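Local coordinates for protein KLLA0C04147p (Kluyveromyces lactis, PDB 5H2A) that probably binds and transfers sterols, being the yeast oxysterol-binding-protein relative Osh1, of which this chain is the ankyrin-repeat domain, at residues A[18-23]-A[59-64]; A[53-58]-A[65-70]; A[98-103]-A[130-135]; A[167-172]-A[208-213]. One frame throughout, in Å; residues are numbered along the deposited sequence.

Contact 1: A[18-23]-A[59-64]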
loop_
_atom_site.group_PDB
_atom_site.type_symbol
_atom_site.label_atom_id
_atom_site.label_comp_id
_atom_site.label_asym_id
_atom_site.label_seq_id
_atom_site.Cartn_x
_atom_site.Cartn_y
_atom_site.Cartn_z
ATOM N N LYS A 18 -29.653 8.096 -9.449
ATOM C CA LYS A 18 -29.684 9.294 -8.616
ATOM C C LYS A 18 -28.283 9.832 -8.370
ATOM O O LYS A 18 -28.056 11.047 -8.437
ATOM C CB LYS A 18 -30.371 8.990 -7.285
ATOM C CG LYS A 18 -31.883 8.748 -7.395
ATOM C CD LYS A 18 -32.446 8.084 -6.134
ATOM C CE LYS A 18 -33.968 7.863 -6.254
ATOM N NZ LYS A 18 -34.510 6.928 -5.216
ATOM N N LEU A 19 -27.328 8.939 -8.104
ATOM C CA LEU A 19 -25.968 9.357 -7.789
ATOM C C LEU A 19 -25.280 9.997 -8.986
ATOM O O LEU A 19 -24.631 11.046 -8.853
ATOM C CB LEU A 19 -25.160 8.156 -7.296
ATOM C CG LEU A 19 -23.684 8.472 -7.035
ATOM C CD1 LEU A 19 -23.557 9.416 -5.838
ATOM C CD2 LEU A 19 -22.906 7.156 -6.795
ATOM N N LEU A 20 -25.375 9.363 -10.163
ATOM C CA LEU A 20 -24.711 9.923 -11.340
ATOM C C LEU A 20 -25.280 11.279 -11.706
ATOM O O LEU A 20 -24.538 12.167 -12.147
ATOM C CB LEU A 20 -24.819 8.986 -12.539
ATOM C CG LEU A 20 -23.938 7.750 -12.430
ATOM C CD1 LEU A 20 -24.182 6.763 -13.554
ATOM C CD2 LEU A 20 -22.477 8.172 -12.376
ATOM N N ASP A 21 -26.594 11.449 -11.556
ATOM C CA ASP A 21 -27.180 12.747 -11.846
ATOM C C ASP A 21 -26.594 13.802 -10.923
ATOM O O ASP A 21 -26.212 14.895 -11.359
ATOM C CB ASP A 21 -28.691 12.692 -11.708
ATOM C CG ASP A 21 -29.320 14.048 -11.938
ATOM O OD1 ASP A 21 -29.489 14.419 -13.116
ATOM O OD2 ASP A 21 -29.612 14.740 -10.945
ATOM N N CYS A 22 -26.479 13.471 -9.640
ATOM C CA CYS A 22 -25.887 14.398 -8.680
ATOM C C CYS A 22 -24.419 14.675 -9.013
ATOM O O CYS A 22 -23.971 15.828 -9.019
ATOM C CB CYS A 22 -26.030 13.811 -7.274
ATOM S SG CYS A 22 -25.505 14.929 -5.954
ATOM N N LEU A 23 -23.644 13.621 -9.270
ATOM C CA LEU A 23 -22.218 13.813 -9.535
ATOM C C LEU A 23 -21.955 14.650 -10.790
ATOM O O LEU A 23 -20.911 15.308 -10.883
ATOM C CB LEU A 23 -21.528 12.459 -9.660
ATOM C CG LEU A 23 -21.500 11.640 -8.356
ATOM C CD1 LEU A 23 -20.840 10.280 -8.619
ATOM C CD2 LEU A 23 -20.721 12.402 -7.280
ATOM N N VAL A 59 -14.657 10.386 -10.771
ATOM C CA VAL A 59 -13.614 10.456 -11.799
ATOM C C VAL A 59 -14.232 10.358 -13.193
ATOM O O VAL A 59 -13.815 11.057 -14.126
ATOM C CB VAL A 59 -12.551 9.360 -11.567
ATOM C CG1 VAL A 59 -11.603 9.230 -12.785
ATOM C CG2 VAL A 59 -11.786 9.640 -10.298
ATOM N N GLN A 60 -15.261 9.517 -13.353
ATOM C CA GLN A 60 -15.881 9.362 -14.670
ATOM C C GLN A 60 -16.651 10.610 -15.106
ATOM O O GLN A 60 -16.621 10.958 -16.286
ATOM C CB GLN A 60 -16.820 8.151 -14.702
ATOM C CG GLN A 60 -16.141 6.784 -14.696
ATOM C CD GLN A 60 -17.142 5.674 -14.411
ATOM O OE1 GLN A 60 -16.862 4.738 -13.662
ATOM N NE2 GLN A 60 -18.327 5.790 -14.989
ATOM N N VAL A 61 -17.393 11.265 -14.202
ATOM C CA VAL A 61 -18.403 12.230 -14.659
ATOM C C VAL A 61 -18.308 13.608 -13.996
ATOM O O VAL A 61 -18.984 14.553 -14.428
ATOM C CB VAL A 61 -19.832 11.675 -14.449
ATOM C CG1 VAL A 61 -19.974 10.246 -15.000
ATOM C CG2 VAL A 61 -20.227 11.751 -12.954
ATOM N N SER A 62 -17.487 13.744 -12.927
ATOM C CA SER A 62 -17.569 14.947 -12.092
ATOM C C SER A 62 -16.472 15.957 -12.422
ATOM O O SER A 62 -15.381 15.573 -12.858
ATOM C CB SER A 62 -17.442 14.584 -10.607
ATOM O OG SER A 62 -18.597 13.891 -10.165
ATOM N N PRO A 63 -16.719 17.244 -12.133
ATOM C CA PRO A 63 -15.634 18.239 -12.176
ATOM C C PRO A 63 -14.574 17.947 -11.134
ATOM O O PRO A 63 -14.857 17.404 -10.062
ATOM C CB PRO A 63 -16.334 19.570 -11.860
ATOM C CG PRO A 63 -17.800 19.284 -11.776
ATOM C CD PRO A 63 -17.975 17.805 -11.601
ATOM N N ALA A 64 -13.345 18.380 -11.429
ATOM C CA ALA A 64 -12.247 18.157 -10.497
ATOM C C ALA A 64 -12.510 18.821 -9.151
ATOM O O ALA A 64 -12.057 18.319 -8.121
ATOM C CB ALA A 64 -10.937 18.657 -11.119
#

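Contact 2: A[53-58]-A[65-70]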
loop_
_atom_site.group_PDB
_atom_site.type_symbol
_atom_site.label_atom_id
_atom_site.label_comp_id
_atom_site.label_asym_id
_atom_site.label_seq_id
_atom_site.Cartn_x
_atom_site.Cartn_y
_atom_site.Cartn_z
ATOM N N LEU A 53 -18.206 3.137 -4.429
ATOM C CA LEU A 53 -17.692 3.455 -5.753
ATOM C C LEU A 53 -17.831 4.926 -6.120
ATOM O O LEU A 53 -17.558 5.281 -7.267
ATOM C CB LEU A 53 -18.411 2.607 -6.818
ATOM C CG LEU A 53 -18.241 1.081 -6.722
ATOM C CD1 LEU A 53 -19.048 0.351 -7.791
ATOM C CD2 LEU A 53 -16.768 0.713 -6.818
ATOM N N ILE A 54 -18.275 5.780 -5.195
ATOM C CA ILE A 54 -18.585 7.168 -5.549
ATOM C C ILE A 54 -17.372 7.862 -6.149
ATOM O O ILE A 54 -17.499 8.660 -7.089
ATOM C CB ILE A 54 -19.107 7.932 -4.321
ATOM C CG1 ILE A 54 -20.575 7.597 -4.067
ATOM C CG2 ILE A 54 -18.975 9.452 -4.524
ATOM C CD1 ILE A 54 -21.083 8.227 -2.771
ATOM N N LEU A 55 -16.171 7.576 -5.623
ATOM C CA LEU A 55 -15.000 8.214 -6.220
ATOM C C LEU A 55 -14.739 7.693 -7.632
ATOM O O LEU A 55 -14.293 8.457 -8.497
ATOM C CB LEU A 55 -13.765 8.026 -5.327
ATOM C CG LEU A 55 -12.521 8.845 -5.666
ATOM C CD1 LEU A 55 -12.838 10.331 -5.841
ATOM C CD2 LEU A 55 -11.455 8.650 -4.559
ATOM N N HIS A 56 -14.997 6.409 -7.897
ATOM C CA HIS A 56 -14.912 5.919 -9.273
ATOM C C HIS A 56 -15.864 6.680 -10.185
ATOM O O HIS A 56 -15.472 7.153 -11.265
ATOM C CB HIS A 56 -15.236 4.428 -9.344
ATOM C CG HIS A 56 -14.271 3.549 -8.622
ATOM N ND1 HIS A 56 -14.196 3.488 -7.244
ATOM C CD2 HIS A 56 -13.373 2.651 -9.091
ATOM C CE1 HIS A 56 -13.276 2.606 -6.896
ATOM N NE2 HIS A 56 -12.771 2.074 -8.000
ATOM N N TYR A 57 -17.136 6.801 -9.774
ATOM C CA TYR A 57 -18.098 7.508 -10.616
ATOM C C TYR A 57 -17.725 8.973 -10.771
ATOM O O TYR A 57 -17.885 9.543 -11.852
ATOM C CB TYR A 57 -19.512 7.378 -10.036
ATOM C CG TYR A 57 -20.037 5.956 -10.089
ATOM C CD1 TYR A 57 -19.992 5.230 -11.269
ATOM C CD2 TYR A 57 -20.557 5.344 -8.956
ATOM C CE1 TYR A 57 -20.474 3.924 -11.325
ATOM C CE2 TYR A 57 -21.030 4.040 -8.998
ATOM C CZ TYR A 57 -20.986 3.342 -10.185
ATOM O OH TYR A 57 -21.472 2.061 -10.236
ATOM N N ALA A 58 -17.196 9.590 -9.716
ATOM C CA ALA A 58 -16.830 11.006 -9.801
ATOM C C ALA A 58 -15.692 11.232 -10.802
ATOM O O ALA A 58 -15.738 12.180 -11.598
ATOM C CB ALA A 58 -16.452 11.546 -8.412
ATOM N N SER A 65 -13.266 19.924 -9.121
ATOM C CA SER A 65 -13.533 20.576 -7.840
ATOM C C SER A 65 -14.322 19.662 -6.904
ATOM O O SER A 65 -14.060 19.619 -5.693
ATOM C CB SER A 65 -14.285 21.887 -8.056
ATOM O OG SER A 65 -15.526 21.656 -8.717
ATOM N N LEU A 66 -15.300 18.935 -7.441
ATOM C CA LEU A 66 -16.071 18.016 -6.608
ATOM C C LEU A 66 -15.232 16.811 -6.199
ATOM O O LEU A 66 -15.320 16.347 -5.053
ATOM C CB LEU A 66 -17.337 17.576 -7.337
ATOM C CG LEU A 66 -18.224 16.533 -6.643
ATOM C CD1 LEU A 66 -18.639 16.971 -5.242
ATOM C CD2 LEU A 66 -19.446 16.275 -7.503
ATOM N N ILE A 67 -14.408 16.299 -7.115
ATOM C CA ILE A 67 -13.499 15.205 -6.772
ATOM C C ILE A 67 -12.589 15.609 -5.623
ATOM O O ILE A 67 -12.408 14.854 -4.657
ATOM C CB ILE A 67 -12.697 14.774 -8.013
ATOM C CG1 ILE A 67 -13.633 14.110 -9.024
ATOM C CG2 ILE A 67 -11.546 13.824 -7.600
ATOM C CD1 ILE A 67 -13.037 14.011 -10.423
ATOM N N LYS A 68 -12.031 16.824 -5.681
ATOM C CA LYS A 68 -11.173 17.292 -4.585
ATOM C C LYS A 68 -11.902 17.322 -3.255
ATOM O O LYS A 68 -11.335 16.950 -2.217
ATOM C CB LYS A 68 -10.621 18.684 -4.892
ATOM C CG LYS A 68 -9.506 18.662 -5.918
ATOM C CD LYS A 68 -9.220 20.074 -6.432
ATOM C CE LYS A 68 -8.234 20.050 -7.579
ATOM N NZ LYS A 68 -7.919 21.446 -8.014
ATOM N N ASP A 69 -13.142 17.805 -3.255
ATOM C CA ASP A 69 -13.916 17.854 -2.021
ATOM C C ASP A 69 -14.171 16.454 -1.468
ATOM O O ASP A 69 -14.115 16.239 -0.246
ATOM C CB ASP A 69 -15.254 18.568 -2.276
ATOM C CG ASP A 69 -15.107 20.087 -2.398
ATOM O OD1 ASP A 69 -14.121 20.637 -1.876
ATOM O OD2 ASP A 69 -15.994 20.730 -3.020
ATOM N N ILE A 70 -14.534 15.509 -2.342
ATOM C CA ILE A 70 -14.749 14.131 -1.901
ATOM C C ILE A 70 -13.469 13.565 -1.299
ATOM O O ILE A 70 -13.484 12.928 -0.237
ATOM C CB ILE A 70 -15.241 13.260 -3.075
ATOM C CG1 ILE A 70 -16.676 13.638 -3.478
ATOM C CG2 ILE A 70 -15.156 11.772 -2.717
ATOM C CD1 ILE A 70 -17.045 13.092 -4.878
#

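Contact 3: A[98-103]-A[130-135]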
loop_
_atom_site.group_PDB
_atom_site.type_symbol
_atom_site.label_atom_id
_atom_site.label_comp_id
_atom_site.label_asym_id
_atom_site.label_seq_id
_atom_site.Cartn_x
_atom_site.Cartn_y
_atom_site.Cartn_z
ATOM N N PRO A 98 -9.791 4.310 -8.515
ATOM C CA PRO A 98 -10.035 5.621 -9.143
ATOM C C PRO A 98 -8.839 6.103 -9.937
ATOM O O PRO A 98 -9.010 6.760 -10.966
ATOM C CB PRO A 98 -10.330 6.533 -7.945
ATOM C CG PRO A 98 -10.943 5.580 -6.901
ATOM C CD PRO A 98 -10.117 4.314 -7.077
ATOM N N LEU A 99 -7.630 5.767 -9.486
ATOM C CA LEU A 99 -6.423 6.199 -10.192
ATOM C C LEU A 99 -6.298 5.517 -11.554
ATOM O O LEU A 99 -5.885 6.156 -12.531
ATOM C CB LEU A 99 -5.193 5.930 -9.318
ATOM C CG LEU A 99 -3.864 6.414 -9.910
ATOM C CD1 LEU A 99 -3.923 7.913 -10.163
ATOM C CD2 LEU A 99 -2.715 6.059 -8.958
ATOM N N HIS A 100 -6.635 4.217 -11.640
ATOM C CA HIS A 100 -6.711 3.545 -12.941
ATOM C C HIS A 100 -7.595 4.328 -13.909
ATOM O O HIS A 100 -7.247 4.526 -15.080
ATOM C CB HIS A 100 -7.295 2.133 -12.806
ATOM C CG HIS A 100 -6.343 1.099 -12.304
ATOM N ND1 HIS A 100 -6.272 0.737 -10.980
ATOM C CD2 HIS A 100 -5.469 0.300 -12.963
ATOM C CE1 HIS A 100 -5.363 -0.211 -10.832
ATOM N NE2 HIS A 100 -4.875 -0.509 -12.025
ATOM N N LEU A 101 -8.790 4.718 -13.443
ATOM C CA LEU A 101 -9.757 5.380 -14.321
ATOM C C LEU A 101 -9.299 6.786 -14.682
ATOM O O LEU A 101 -9.498 7.235 -15.814
ATOM C CB LEU A 101 -11.138 5.438 -13.649
ATOM C CG LEU A 101 -11.762 4.096 -13.239
ATOM C CD1 LEU A 101 -13.207 4.273 -12.710
ATOM C CD2 LEU A 101 -11.735 3.148 -14.438
ATOM N N ALA A 102 -8.694 7.498 -13.728
ATOM C CA ALA A 102 -8.227 8.855 -14.004
ATOM C C ALA A 102 -7.107 8.840 -15.037
ATOM O O ALA A 102 -7.082 9.675 -15.958
ATOM C CB ALA A 102 -7.755 9.528 -12.705
ATOM N N ALA A 103 -6.190 7.880 -14.911
ATOM C CA ALA A 103 -5.138 7.687 -15.913
ATOM C C ALA A 103 -5.726 7.325 -17.275
ATOM O O ALA A 103 -5.337 7.886 -18.308
ATOM C CB ALA A 103 -4.183 6.590 -15.438
ATOM N N LEU A 130 -2.866 -4.772 -14.897
ATOM C CA LEU A 130 -2.223 -3.498 -15.203
ATOM C C LEU A 130 -2.227 -2.599 -13.974
ATOM O O LEU A 130 -3.220 -2.554 -13.237
ATOM C CB LEU A 130 -2.942 -2.789 -16.340
ATOM C CG LEU A 130 -3.013 -3.552 -17.662
ATOM C CD1 LEU A 130 -3.737 -2.712 -18.688
ATOM C CD2 LEU A 130 -1.610 -3.919 -18.147
ATOM N N GLN A 131 -1.125 -1.880 -13.773
ATOM C CA GLN A 131 -1.054 -0.822 -12.771
ATOM C C GLN A 131 -1.690 0.435 -13.341
ATOM O O GLN A 131 -1.873 0.542 -14.557
ATOM C CB GLN A 131 0.400 -0.544 -12.389
ATOM C CG GLN A 131 1.054 -1.683 -11.601
ATOM C CD GLN A 131 2.537 -1.433 -11.361
ATOM O OE1 GLN A 131 2.933 -0.339 -11.000
ATOM N NE2 GLN A 131 3.360 -2.442 -11.612
ATOM N N PRO A 132 -2.051 1.406 -12.493
ATOM C CA PRO A 132 -2.718 2.603 -13.034
ATOM C C PRO A 132 -1.916 3.319 -14.114
ATOM O O PRO A 132 -2.499 3.743 -15.119
ATOM C CB PRO A 132 -2.923 3.479 -11.787
ATOM C CG PRO A 132 -3.129 2.485 -10.690
ATOM C CD PRO A 132 -2.104 1.374 -11.019
ATOM N N ILE A 133 -0.591 3.441 -13.965
ATOM C CA ILE A 133 0.181 4.166 -14.978
ATOM C C ILE A 133 0.069 3.484 -16.338
ATOM O O ILE A 133 0.165 4.135 -17.386
ATOM C CB ILE A 133 1.651 4.301 -14.520
ATOM C CG1 ILE A 133 2.435 5.216 -15.469
ATOM C CG2 ILE A 133 2.314 2.934 -14.394
ATOM C CD1 ILE A 133 3.892 5.366 -15.032
ATOM N N GLU A 134 -0.131 2.169 -16.347
ATOM C CA GLU A 134 -0.237 1.440 -17.599
ATOM C C GLU A 134 -1.564 1.664 -18.314
ATOM O O GLU A 134 -1.704 1.207 -19.455
ATOM C CB GLU A 134 -0.025 -0.049 -17.319
ATOM C CG GLU A 134 1.324 -0.334 -16.611
ATOM C CD GLU A 134 1.596 -1.812 -16.466
ATOM O OE1 GLU A 134 2.418 -2.365 -17.235
ATOM O OE2 GLU A 134 0.970 -2.426 -15.582
ATOM N N MET A 135 -2.535 2.341 -17.683
ATOM C CA MET A 135 -3.791 2.709 -18.344
ATOM C C MET A 135 -3.663 3.963 -19.197
ATOM O O MET A 135 -4.583 4.267 -19.966
ATOM C CB MET A 135 -4.907 2.952 -17.301
ATOM C CG MET A 135 -5.103 1.824 -16.318
ATOM S SD MET A 135 -5.807 0.370 -17.113
ATOM C CE MET A 135 -7.567 0.772 -17.138
#

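Contact 4: A[167-172]-A[208-213]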
loop_
_atom_site.group_PDB
_atom_site.type_symbol
_atom_site.label_atom_id
_atom_site.label_comp_id
_atom_site.label_asym_id
_atom_site.label_seq_id
_atom_site.Cartn_x
_atom_site.Cartn_y
_atom_site.Cartn_z
ATOM N N ARG A 167 17.181 2.368 14.868
ATOM C CA ARG A 167 16.730 1.107 15.461
ATOM C C ARG A 167 15.270 1.187 15.908
ATOM O O ARG A 167 14.891 0.686 16.969
ATOM C CB ARG A 167 17.632 0.687 16.627
ATOM C CG ARG A 167 19.104 0.558 16.267
ATOM C CD ARG A 167 19.921 0.118 17.487
ATOM N NE ARG A 167 19.682 -1.293 17.767
ATOM C CZ ARG A 167 19.080 -1.763 18.849
ATOM N NH1 ARG A 167 18.675 -0.928 19.796
ATOM N NH2 ARG A 167 18.919 -3.072 18.997
ATOM N N ASP A 168 14.431 1.801 15.074
ATOM C CA ASP A 168 13.083 2.201 15.477
ATOM C C ASP A 168 12.077 1.206 14.896
ATOM O O ASP A 168 11.564 1.378 13.789
ATOM C CB ASP A 168 12.828 3.638 15.027
ATOM C CG ASP A 168 11.540 4.214 15.586
ATOM O OD1 ASP A 168 10.678 3.426 16.019
ATOM O OD2 ASP A 168 11.395 5.456 15.565
ATOM N N ILE A 169 11.780 0.165 15.677
ATOM C CA ILE A 169 10.908 -0.922 15.230
ATOM C C ILE A 169 9.496 -0.417 14.933
ATOM O O ILE A 169 8.844 -0.886 13.993
ATOM C CB ILE A 169 10.880 -2.044 16.282
ATOM C CG1 ILE A 169 12.264 -2.678 16.416
ATOM C CG2 ILE A 169 9.844 -3.094 15.922
ATOM C CD1 ILE A 169 12.677 -3.456 15.199
ATOM N N ASP A 170 8.979 0.497 15.760
ATOM C CA ASP A 170 7.652 1.048 15.496
ATOM C C ASP A 170 7.613 1.783 14.161
ATOM O O ASP A 170 6.660 1.633 13.390
ATOM C CB ASP A 170 7.230 1.996 16.614
ATOM C CG ASP A 170 6.959 1.275 17.914
ATOM O OD1 ASP A 170 6.668 0.060 17.875
ATOM O OD2 ASP A 170 7.015 1.932 18.968
ATOM N N HIS A 171 8.628 2.600 13.889
ATOM C CA HIS A 171 8.689 3.336 12.634
ATOM C C HIS A 171 8.789 2.381 11.451
ATOM O O HIS A 171 8.067 2.531 10.457
ATOM C CB HIS A 171 9.881 4.295 12.662
ATOM C CG HIS A 171 9.917 5.257 11.517
ATOM N ND1 HIS A 171 10.984 6.102 11.295
ATOM C CD2 HIS A 171 9.018 5.521 10.539
ATOM C CE1 HIS A 171 10.744 6.839 10.224
ATOM N NE2 HIS A 171 9.555 6.509 9.751
ATOM N N LEU A 172 9.688 1.392 11.545
ATOM C CA LEU A 172 9.795 0.365 10.508
ATOM C C LEU A 172 8.461 -0.327 10.277
ATOM O O LEU A 172 8.055 -0.544 9.125
ATOM C CB LEU A 172 10.862 -0.663 10.901
ATOM C CG LEU A 172 12.332 -0.232 10.822
ATOM C CD1 LEU A 172 13.177 -1.277 11.543
ATOM C CD2 LEU A 172 12.775 -0.108 9.360
ATOM N N ILE A 208 20.506 -8.291 17.227
ATOM C CA ILE A 208 19.529 -9.378 17.163
ATOM C C ILE A 208 18.136 -8.832 16.894
ATOM O O ILE A 208 17.392 -9.364 16.057
ATOM C CB ILE A 208 19.566 -10.195 18.468
ATOM C CG1 ILE A 208 20.889 -10.964 18.556
ATOM C CG2 ILE A 208 18.367 -11.138 18.543
ATOM C CD1 ILE A 208 21.170 -11.572 19.938
ATOM N N LEU A 209 17.759 -7.769 17.611
ATOM C CA LEU A 209 16.445 -7.144 17.426
ATOM C C LEU A 209 16.183 -6.792 15.964
ATOM O O LEU A 209 15.106 -7.081 15.414
ATOM C CB LEU A 209 16.351 -5.880 18.286
ATOM C CG LEU A 209 15.039 -5.090 18.183
ATOM C CD1 LEU A 209 13.917 -5.854 18.863
ATOM C CD2 LEU A 209 15.186 -3.700 18.777
ATOM N N LEU A 210 17.154 -6.138 15.325
ATOM C CA LEU A 210 16.953 -5.680 13.955
ATOM C C LEU A 210 17.083 -6.825 12.959
ATOM O O LEU A 210 16.352 -6.858 11.968
ATOM C CB LEU A 210 17.937 -4.556 13.607
ATOM C CG LEU A 210 17.422 -3.139 13.912
ATOM C CD1 LEU A 210 16.213 -2.798 13.055
ATOM C CD2 LEU A 210 17.073 -2.993 15.406
ATOM N N CYS A 211 17.990 -7.776 13.201
ATOM C CA CYS A 211 18.045 -8.945 12.321
ATOM C C CYS A 211 16.728 -9.709 12.325
ATOM O O CYS A 211 16.261 -10.152 11.272
ATOM C CB CYS A 211 19.188 -9.871 12.724
ATOM S SG CYS A 211 20.785 -9.177 12.303
ATOM N N ARG A 212 16.126 -9.900 13.502
ATOM C CA ARG A 212 14.835 -10.589 13.555
ATOM C C ARG A 212 13.779 -9.845 12.745
ATOM O O ARG A 212 13.009 -10.462 11.994
ATOM C CB ARG A 212 14.380 -10.744 15.009
ATOM C CG ARG A 212 13.691 -12.074 15.286
ATOM C CD ARG A 212 13.001 -12.103 16.648
ATOM N NE ARG A 212 13.918 -11.940 17.771
ATOM C CZ ARG A 212 14.783 -12.866 18.171
ATOM N NH1 ARG A 212 14.872 -14.022 17.525
ATOM N NH2 ARG A 212 15.563 -12.632 19.214
ATOM N N TRP A 213 13.722 -8.523 12.894
ATOM C CA TRP A 213 12.761 -7.718 12.148
ATOM C C TRP A 213 12.996 -7.840 10.651
ATOM O O TRP A 213 12.048 -8.038 9.870
ATOM C CB TRP A 213 12.839 -6.247 12.591
ATOM C CG TRP A 213 11.685 -5.481 12.019
ATOM C CD1 TRP A 213 10.461 -5.294 12.600
ATOM C CD2 TRP A 213 11.608 -4.885 10.716
ATOM N NE1 TRP A 213 9.636 -4.579 11.751
ATOM C CE2 TRP A 213 10.314 -4.322 10.587
ATOM C CE3 TRP A 213 12.510 -4.758 9.649
ATOM C CZ2 TRP A 213 9.904 -3.645 9.439
ATOM C CZ3 TRP A 213 12.103 -4.079 8.516
ATOM C CH2 TRP A 213 10.809 -3.538 8.415
#

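Contact 1: A[18-23]-A[59-64]
Ser62 reaches across to Leu23 and makes the one hydrogen bond between segments 18-23 and 59-64. Its hydroxyl OG donates to Leu23 O at 2.8 Å, coming in from above the carbonyl plane, 41° out of it, with a C=O...OG angle of 114°. OG stands anti to Ser62's own carbonyl carbon (chi1 -70°), which brings it within bonding distance of this oxygen and against Leu23 CB at 3.3 Å. The same oxygen receives a longer CA-H...O contact, Ser62 CA to Leu23 O at 3.6 Å, and Pro63 CD brushes it. Beside this polar spot Val61 adds an apolar patch: its CG2 presses on Leu23 CB at 3.6 Å, while CG1 touches Leu20 CD2 more loosely, at 4.2 Å, the two side chains crossing at about a right angle.

One shell out, Leu20 and Leu23 also lean on Tyr57, a turn earlier in helix 54-61, whose OH is hydrogen-bonded to Lys16 NZ of helix 12-25, and Leu23 packs against Leu31 of helix 28-38. Ser62 is where the chain leaves helical geometry, with Pro63 next, at the N-cap position of helix 64-74, and Arg107 bonds to the carbonyls of both Val59 and Ser62, bracing this helix end. An alanine at Ser62 would probably leave Leu23 O without its hydroxyl mate here and the two segments held by apolar contacts alone. Segment 18-23 is thus joined to segment 59-64 by apolar packing of Val61 on Leu20 and Leu23, with one side-chain-to-backbone bond adding direction.

Contact 2: A[53-58]-A[65-70]
Ala58 meets Ile67 and Ile70 where helices 54-61 and 64-74, an antiparallel pair of the ankyrin-repeat domain, pack against each other after a short turn. The local axes run at 163° and come within 10.3 Å, a spacing bridged by aliphatic side chains; no hydrogen bond crosses between the segments. Packing is tightest at the end near the turn. There the small Ala58 CB sits between Ile67 CG1 and Ile70 CD1, 3.9 Å from each, and its lack of bulk lets the two isoleucines come close to the backbone of helix 54-61.

Towards the start of that helix the fit slackens. Ile54 CG2 meets Ile70 CD1 at 4.1 Å, the side chains crossing at about a right angle, and Leu55 puts CD1 against the CG2 branches of both isoleucines, running past Ile70 in the opposite direction. Around this core, Leu31 of helix 28-38 covers Ile70, while Pro98 of helix 98-104 backs Leu55. The solvent side belongs to the back of helix 64-74, where Lys68 points away from the interface and Ser65 is exposed. Closest of all is the end of Ile67, whose CD1 rests on the carbonyl oxygen of Ala58, 3.5 Å from Ala58 O.

Contact 3: A[98-103]-A[130-135]
The imidazole of His100 lies with one face covered by the Pro132 ring: Pro132 CG sits 3.5 Å above the plane, over the centre, in a CH-pi contact. The edges carry the rest. His100 NE2 donates to Leu130 O at 2.9 Å with an angle of 157° at the hydrogen, the oxygen lying close to the ring plane, though the donor is tilted from the plane of the Leu130 carbonyl. Also at the edge, Met135 CG meets His100 CD2 at 3.7 Å, and its sulfur follows farther off. CG of His100 stands anti to the carbonyl carbon (chi1 -78°), which swings the ring off helix 98-104 and towards the loop.

Other parts of Pro132 are held too: Leu99 CG packs on Pro132 CB at 3.6 Å, and Ala103 CB touches Pro132 O at 3.3 Å. The loop has its own brace: Gln131 N gives a straight bond to Glu134 OE2 at 2.8 Å, on the anti lone pair. On the other nitrogen, His100 ND1 is bonded to Thr97 OG1, so Thr97, Pro98, Leu99 and His100 form the TPLH motif familiar from ankyrin repeats. Met145 of helix 139-165 closes over Ala103 and Pro132.

A phenylalanine in place of His100 is likely to leave Leu130 O and Thr97 OG1 without their ring partners and the ring freer to turn. With a partner on each nitrogen and Pro132 over one face, the imidazole's rotation is fixed, and it ties the start of the helix to the loop that follows helix 108-115.

Contact 4: A[167-172]-A[208-213]
Leu172 and Trp213 form the heart of the packing between helices 169-176 and 208-215, a helix-to-helix contact in the later, C-terminal part of the ankyrin-repeat domain. The aromatic contact comes first: Leu172 CB lies over one face of the indole, 3.8 Å from the centre of its six-membered ring and displaced towards the rim. Trp213 CG stands anti to the backbone N (chi1 -169°), which carries the indole across to the middle of helix 169-176, where NE1 bonds to Asn173 OD1.

The aliphatic contacts flank it. Ile169 CD1 rests against Trp213 CB at 3.8 Å as the two side chains slide past each other, and Ile169 meets Leu209 tip to tip. Leu172 CD1 touches Leu210 CD1 at 3.7 Å, the chains crossing at about a right angle; behind them Phe160 and Phe164 of helix 139-165 cover Leu172.

Polar features lie at the margin. Arg167 ends the preceding helix in a Schellman motif, Asp168 caps the next by accepting from His171 N, and the Arg167 guanidinium forms a salt bridge with Asp207. Apolar contact returns along the same arginine: the Arg167 chain bends at chi3 and passes obliquely over Leu210 CD2, with Arg167 NH2 3.8 Å from Leu209 CD2.

The four contacts fall into two groups along an all-helical chain. Contacts 1, 2 and 3 cluster in its first half. Contacts 1 and 2 have centres about 7 Å apart, share helix 54-61 and alternate along the sequence; Leu23 of contact 1 packs on Tyr57 of the neighbouring segment. Contact 3 follows in series, its centre about 16 Å from that of contact 2, joined where Leu55 and His56 meet Pro98 and Leu101. Contact 4 lies on the opposite side of the chain's centre, nearest atoms about 21 Å from contact 3, with the long helix 139-165 between them in sequence. Contacts 1 to 3 thus belong to one continuous packed cluster, while contact 4 joins helices in a separate part of the elongated domain.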